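Local coordinates for virulence factor (Pectobacterium carotovorum, PDB 2W3Y), which is an S-palmitoylated virulence factor of a Drosophila pathogen that binds to lipid vesicles and has a fold first described for it, at residues 9-14 against 247-252; 68-73 against 104-109. All blocks are in the same frame, centred on the assembly; numbering follows the deposited sequence.

Interaction 1 (9-14 against 247-252)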
loop_
_atom_site.group_PDB
_atom_site.type_symbol
_atom_site.label_atom_id
_atom_site.label_comp_id
_atom_site.label_asym_id
_atom_site.label_seq_id
_atom_site.Cartn_x
_atom_site.Cartn_y
_atom_site.Cartn_z
ATOM N N ASP A 9 21.587 2.708 10.966
ATOM C CA ASP A 9 21.793 3.481 9.737
ATOM C C ASP A 9 20.456 3.957 9.152
ATOM O O ASP A 9 20.399 4.986 8.479
ATOM C CB ASP A 9 22.656 2.739 8.690
ATOM C CG ASP A 9 22.604 1.213 8.823
ATOM O OD1 ASP A 9 23.245 0.537 7.984
ATOM O OD2 ASP A 9 21.946 0.686 9.752
ATOM N N VAL A 10 19.387 3.209 9.429
ATOM C CA VAL A 10 18.028 3.645 9.106
ATOM C C VAL A 10 17.607 4.814 9.998
ATOM O O VAL A 10 17.064 5.809 9.501
ATOM C CB VAL A 10 17.012 2.507 9.256
ATOM C CG1 VAL A 10 15.833 2.728 8.324
ATOM C CG2 VAL A 10 17.674 1.197 8.959
ATOM N N ASP A 11 17.861 4.694 11.307
ATOM C CA ASP A 11 17.633 5.798 12.254
ATOM C C ASP A 11 18.318 7.106 11.827
ATOM O O ASP A 11 17.692 8.175 11.850
ATOM C CB ASP A 11 18.029 5.402 13.687
ATOM C CG ASP A 11 17.979 6.588 14.674
ATOM O OD1 ASP A 11 16.947 7.295 14.754
ATOM O OD2 ASP A 11 18.992 6.820 15.373
ATOM N N LEU A 12 19.582 7.019 11.415
ATOM C CA LEU A 12 20.335 8.194 10.965
ATOM C C LEU A 12 19.755 8.811 9.687
ATOM O O LEU A 12 19.715 10.034 9.544
ATOM C CB LEU A 12 21.813 7.840 10.747
ATOM C CG LEU A 12 22.608 7.245 11.918
ATOM C CD1 LEU A 12 24.013 6.832 11.480
ATOM C CD2 LEU A 12 22.656 8.206 13.106
ATOM N N TYR A 13 19.316 7.952 8.765
ATOM C CA TYR A 13 18.695 8.382 7.510
ATOM C C TYR A 13 17.450 9.229 7.786
ATOM O O TYR A 13 17.272 10.322 7.224
ATOM C CB TYR A 13 18.352 7.162 6.629
ATOM C CG TYR A 13 17.706 7.554 5.317
ATOM C CD1 TYR A 13 18.485 7.985 4.237
ATOM C CD2 TYR A 13 16.310 7.517 5.164
ATOM C CE1 TYR A 13 17.898 8.375 3.034
ATOM C CE2 TYR A 13 15.717 7.893 3.967
ATOM C CZ TYR A 13 16.516 8.317 2.908
ATOM O OH TYR A 13 15.930 8.692 1.723
ATOM N N PHE A 14 16.610 8.719 8.677
ATOM C CA PHE A 14 15.375 9.389 9.066
ATOM C C PHE A 14 15.615 10.612 9.953
ATOM O O PHE A 14 14.918 11.621 9.807
ATOM C CB PHE A 14 14.415 8.383 9.710
ATOM C CG PHE A 14 13.622 7.589 8.703
ATOM C CD1 PHE A 14 14.222 6.568 7.960
ATOM C CD2 PHE A 14 12.274 7.882 8.475
ATOM C CE1 PHE A 14 13.495 5.849 6.991
ATOM C CE2 PHE A 14 11.538 7.163 7.532
ATOM C CZ PHE A 14 12.143 6.143 6.787
ATOM N N LEU A 247 9.576 3.193 15.206
ATOM C CA LEU A 247 8.191 3.578 14.905
ATOM C C LEU A 247 7.675 4.725 15.800
ATOM O O LEU A 247 7.020 5.651 15.315
ATOM C CB LEU A 247 7.261 2.360 14.955
ATOM C CG LEU A 247 7.417 1.274 13.876
ATOM C CD1 LEU A 247 6.298 0.280 14.013
ATOM C CD2 LEU A 247 7.438 1.848 12.448
ATOM N N ASP A 248 8.012 4.675 17.090
ATOM C CA ASP A 248 7.681 5.747 18.035
ATOM C C ASP A 248 8.350 7.091 17.704
ATOM O O ASP A 248 7.725 8.144 17.807
ATOM C CB ASP A 248 7.994 5.299 19.481
ATOM C CG ASP A 248 6.909 4.407 20.066
ATOM O OD1 ASP A 248 5.793 4.362 19.487
ATOM O OD2 ASP A 248 7.150 3.758 21.115
ATOM N N LYS A 249 9.605 7.047 17.268
ATOM C CA LYS A 249 10.366 8.260 16.976
ATOM C C LYS A 249 9.921 9.009 15.698
ATOM O O LYS A 249 9.934 10.246 15.645
ATOM C CB LYS A 249 11.865 7.919 16.910
ATOM C CG LYS A 249 12.794 9.133 16.918
ATOM C CD LYS A 249 14.267 8.726 17.065
ATOM C CE LYS A 249 15.211 9.875 16.719
ATOM N NZ LYS A 249 16.642 9.409 16.581
ATOM N N TYR A 250 9.526 8.258 14.675
ATOM C CA TYR A 250 9.293 8.840 13.359
ATOM C C TYR A 250 7.835 8.754 12.918
ATOM O O TYR A 250 7.524 8.943 11.732
ATOM C CB TYR A 250 10.238 8.199 12.345
ATOM C CG TYR A 250 11.707 8.464 12.670
ATOM C CD1 TYR A 250 12.233 9.753 12.571
ATOM C CD2 TYR A 250 12.552 7.436 13.087
ATOM C CE1 TYR A 250 13.566 10.019 12.872
ATOM C CE2 TYR A 250 13.901 7.689 13.394
ATOM C CZ TYR A 250 14.391 8.983 13.285
ATOM O OH TYR A 250 15.705 9.268 13.572
ATOM N N GLU A 251 6.956 8.509 13.893
ATOM C CA GLU A 251 5.511 8.309 13.683
ATOM C C GLU A 251 4.849 9.361 12.786
ATOM O O GLU A 251 4.951 10.548 13.042
ATOM C CB GLU A 251 4.773 8.261 15.033
ATOM C CG GLU A 251 3.301 7.844 14.901
ATOM C CD GLU A 251 2.555 7.786 16.227
ATOM O OE1 GLU A 251 1.310 7.961 16.198
ATOM O OE2 GLU A 251 3.203 7.567 17.288
ATOM N N GLY A 252 4.163 8.909 11.741
ATOM C CA GLY A 252 3.348 9.804 10.926
ATOM C C GLY A 252 1.913 9.830 11.438
ATOM O O GLY A 252 1.508 8.959 12.196
#

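Interaction 2 (68-73 against 104-109)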
loop_
_atom_site.group_PDB
_atom_site.type_symbol
_atom_site.label_atom_id
_atom_site.label_comp_id
_atom_site.label_asym_id
_atom_site.label_seq_id
_atom_site.Cartn_x
_atom_site.Cartn_y
_atom_site.Cartn_z
ATOM N N GLU A 68 0.562 -0.437 9.111
ATOM C CA GLU A 68 -0.028 0.910 8.931
ATOM C C GLU A 68 0.914 2.007 9.472
ATOM O O GLU A 68 1.017 3.106 8.904
ATOM C CB GLU A 68 -1.425 1.023 9.556
ATOM C CG GLU A 68 -2.480 0.108 8.894
ATOM C CD GLU A 68 -3.941 0.524 9.133
ATOM O OE1 GLU A 68 -4.220 1.526 9.844
ATOM O OE2 GLU A 68 -4.836 -0.158 8.570
ATOM N N ARG A 69 1.613 1.688 10.556
ATOM C CA ARG A 69 2.591 2.600 11.138
ATOM C C ARG A 69 3.819 2.779 10.243
ATOM O O ARG A 69 4.306 3.904 10.090
ATOM C CB ARG A 69 3.007 2.129 12.533
ATOM C CG ARG A 69 1.882 2.273 13.573
ATOM C CD ARG A 69 2.339 1.790 14.943
ATOM N NE ARG A 69 3.108 2.840 15.611
ATOM C CZ ARG A 69 3.761 2.708 16.764
ATOM N NH1 ARG A 69 3.766 1.547 17.416
ATOM N NH2 ARG A 69 4.415 3.751 17.266
ATOM N N PHE A 70 4.301 1.678 9.664
ATOM C CA PHE A 70 5.394 1.709 8.677
ATOM C C PHE A 70 5.014 2.509 7.419
ATOM O O PHE A 70 5.815 3.307 6.913
ATOM C CB PHE A 70 5.848 0.293 8.307
ATOM C CG PHE A 70 6.967 -0.253 9.185
ATOM C CD1 PHE A 70 8.235 0.330 9.172
ATOM C CD2 PHE A 70 6.745 -1.369 10.002
ATOM C CE1 PHE A 70 9.267 -0.179 9.969
ATOM C CE2 PHE A 70 7.760 -1.892 10.810
ATOM C CZ PHE A 70 9.023 -1.301 10.801
ATOM N N VAL A 71 3.787 2.310 6.934
ATOM C CA VAL A 71 3.283 3.084 5.789
ATOM C C VAL A 71 3.260 4.589 6.085
ATOM O O VAL A 71 3.741 5.386 5.257
ATOM C CB VAL A 71 1.878 2.542 5.260
ATOM C CG1 VAL A 71 1.277 3.487 4.192
ATOM C CG2 VAL A 71 2.031 1.129 4.700
ATOM N N ALA A 72 2.741 4.977 7.260
ATOM C CA ALA A 72 2.705 6.392 7.674
ATOM C C ALA A 72 4.127 6.972 7.911
ATOM O O ALA A 72 4.390 8.126 7.556
ATOM C CB ALA A 72 1.828 6.592 8.934
ATOM N N VAL A 73 5.029 6.164 8.480
ATOM C CA VAL A 73 6.466 6.564 8.607
ATOM C C VAL A 73 7.099 6.861 7.235
ATOM O O VAL A 73 7.743 7.903 7.061
ATOM C CB VAL A 73 7.307 5.523 9.419
ATOM C CG1 VAL A 73 8.826 5.745 9.249
ATOM C CG2 VAL A 73 6.943 5.593 10.874
ATOM N N ALA A 104 16.444 -3.074 6.789
ATOM C CA ALA A 104 16.405 -2.933 8.241
ATOM C C ALA A 104 15.407 -3.851 8.946
ATOM O O ALA A 104 15.739 -4.456 9.968
ATOM C CB ALA A 104 16.134 -1.478 8.607
ATOM N N PHE A 105 14.191 -3.962 8.403
ATOM C CA PHE A 105 13.086 -4.623 9.108
ATOM C C PHE A 105 12.372 -5.710 8.306
ATOM O O PHE A 105 11.437 -6.344 8.793
ATOM C CB PHE A 105 12.037 -3.585 9.531
ATOM C CG PHE A 105 12.587 -2.433 10.315
ATOM C CD1 PHE A 105 12.958 -2.592 11.643
ATOM C CD2 PHE A 105 12.693 -1.180 9.733
ATOM C CE1 PHE A 105 13.443 -1.522 12.378
ATOM C CE2 PHE A 105 13.187 -0.088 10.455
ATOM C CZ PHE A 105 13.561 -0.261 11.782
ATOM N N PHE A 106 12.803 -5.927 7.070
ATOM C CA PHE A 106 12.042 -6.789 6.169
ATOM C C PHE A 106 12.914 -7.845 5.498
ATOM O O PHE A 106 14.149 -7.801 5.558
ATOM C CB PHE A 106 11.328 -5.949 5.098
ATOM C CG PHE A 106 10.275 -5.015 5.645
ATOM C CD1 PHE A 106 8.934 -5.364 5.601
ATOM C CD2 PHE A 106 10.623 -3.780 6.185
ATOM C CE1 PHE A 106 7.956 -4.513 6.113
ATOM C CE2 PHE A 106 9.661 -2.925 6.694
ATOM C CZ PHE A 106 8.319 -3.294 6.656
ATOM N N THR A 107 12.260 -8.776 4.829
ATOM C CA THR A 107 12.958 -9.840 4.129
ATOM C C THR A 107 12.326 -10.022 2.745
ATOM O O THR A 107 11.352 -9.335 2.424
ATOM C CB THR A 107 12.978 -11.130 4.993
ATOM O OG1 THR A 107 13.827 -12.112 4.385
ATOM C CG2 THR A 107 11.579 -11.692 5.225
ATOM N N ASP A 108 12.885 -10.927 1.937
ATOM C CA ASP A 108 12.464 -11.154 0.542
ATOM C C ASP A 108 12.142 -9.853 -0.203
ATOM O O ASP A 108 11.005 -9.637 -0.649
ATOM C CB ASP A 108 11.284 -12.136 0.467
ATOM C CG ASP A 108 11.658 -13.540 0.925
ATOM O OD1 ASP A 108 12.829 -13.965 0.750
ATOM O OD2 ASP A 108 10.771 -14.222 1.458
ATOM N N PRO A 109 13.145 -8.981 -0.354
ATOM C CA PRO A 109 12.860 -7.704 -1.027
ATOM C C PRO A 109 12.380 -7.907 -2.469
ATOM O O PRO A 109 12.839 -8.823 -3.158
ATOM C CB PRO A 109 14.215 -6.976 -0.999
ATOM C CG PRO A 109 15.239 -8.055 -0.782
ATOM C CD PRO A 109 14.563 -9.102 0.041
#

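Interaction 1 (9-14 against 247-252)
Tyr250 and Phe14 form the tight half of a helix-helix contact between the N-terminal helix 9-18 and the C-terminal part of helix 237-250. Phe14 CB sits almost exactly over the phenol ring, 3.6 Å from the Tyr250 ring centroid and 9° off its normal, a CH-pi contact. Beyond CB, the edge of the Phe14 ring meets the face of Tyr250 in an edge-to-face pair, planes 52° apart. On the opposite face of the phenol lies Lys249 CG, so the ring is sandwiched between two aliphatic carbons. Phe246 adds a further ring to this buried side.

The other half is polar and partly exposed to solvent. Asp11 stretches across because its CG stands anti to the backbone N (chi1 172°), and its OD1 takes two donors. A tyrosine suits this boundary: its ring belongs to the apolar core while its hydroxyl reaches the carboxylate. The extended Lys249 chain brings its ammonium to Asp11 OD1 in a salt bridge, and NZ also binds Gln15 OE1. At Asp11 OD1, Lys249 NZ arrives on the syn lone pair at 2.8 Å, whereas Tyr250 OH donates at 2.6 Å from above the carboxylate plane.

Interaction 2 (68-73 against 104-109)
Phe70, on helix 57-81, meets Phe105 and Phe106 in an aromatic cluster, just where helix 91-105 gives way to the short strand 106-107. Its CB points toward that junction and carries the ring to both phenylalanines. CG and CD2 come first, each 4.2 Å from Phe106 CZ. That atom lies over the centre of the Phe70 ring, 4.1 Å above its plane, so the edge of Phe106 is presented to the face of Phe70 in an edge-to-face pair with the planes at 67°. Farther out, Phe70 CE1 packs against Phe105 CD2 at 3.6 Å. At the tip, Phe70 CZ is 3.8 Å from Phe105 CG and stands over one face of the Phe105 ring, toward its rim; Ala104 CB occupies the opposite face. These two rings lean together at an intermediate 52°, with centroids 5.2 Å apart.

Phe106 is the first residue to leave helical geometry; its CG, opposite the carbonyl carbon (chi1 -64°), carries CZ over Phe70. Both it and Phe105 point CB toward 68-73, which lets two consecutive phenylalanines reach one ring. Leu247 and Phe191 also touch Phe70. Phenylalanine suits all three buried places because it fills volume without bringing a polar atom that would need a partner. Cohesion here therefore rests on dispersion, the hydrophobic effect and the weak electrostatics of ring hydrogens facing a pi cloud.

Interactions 1 and 2 lie in one cluster of helices, their centres about 11 Å apart, and they touch directly. Segment 68-73 meets both helices of interaction 1: Val73 CG1 lies 3.5 Å from Phe14 CE2, and Val73 CG2 lies 3.5 Å from Tyr250 O. On the more polar side, Arg69 NH2 forms a salt bridge with Asp248 OD1 at 2.7 Å. Val10 also packs on Ala104, so 9-14 reaches 104-109 as well. Phe246, on helix 237-250, has its ring against Phe14, Tyr250 and Phe105, making the aromatic groups of both contacts continuous. Together they pack helices 9-18, 57-81, 91-105 and 237-250 against one another, interaction 2 nearer the chain's centre; neither contact is built on the palmitate.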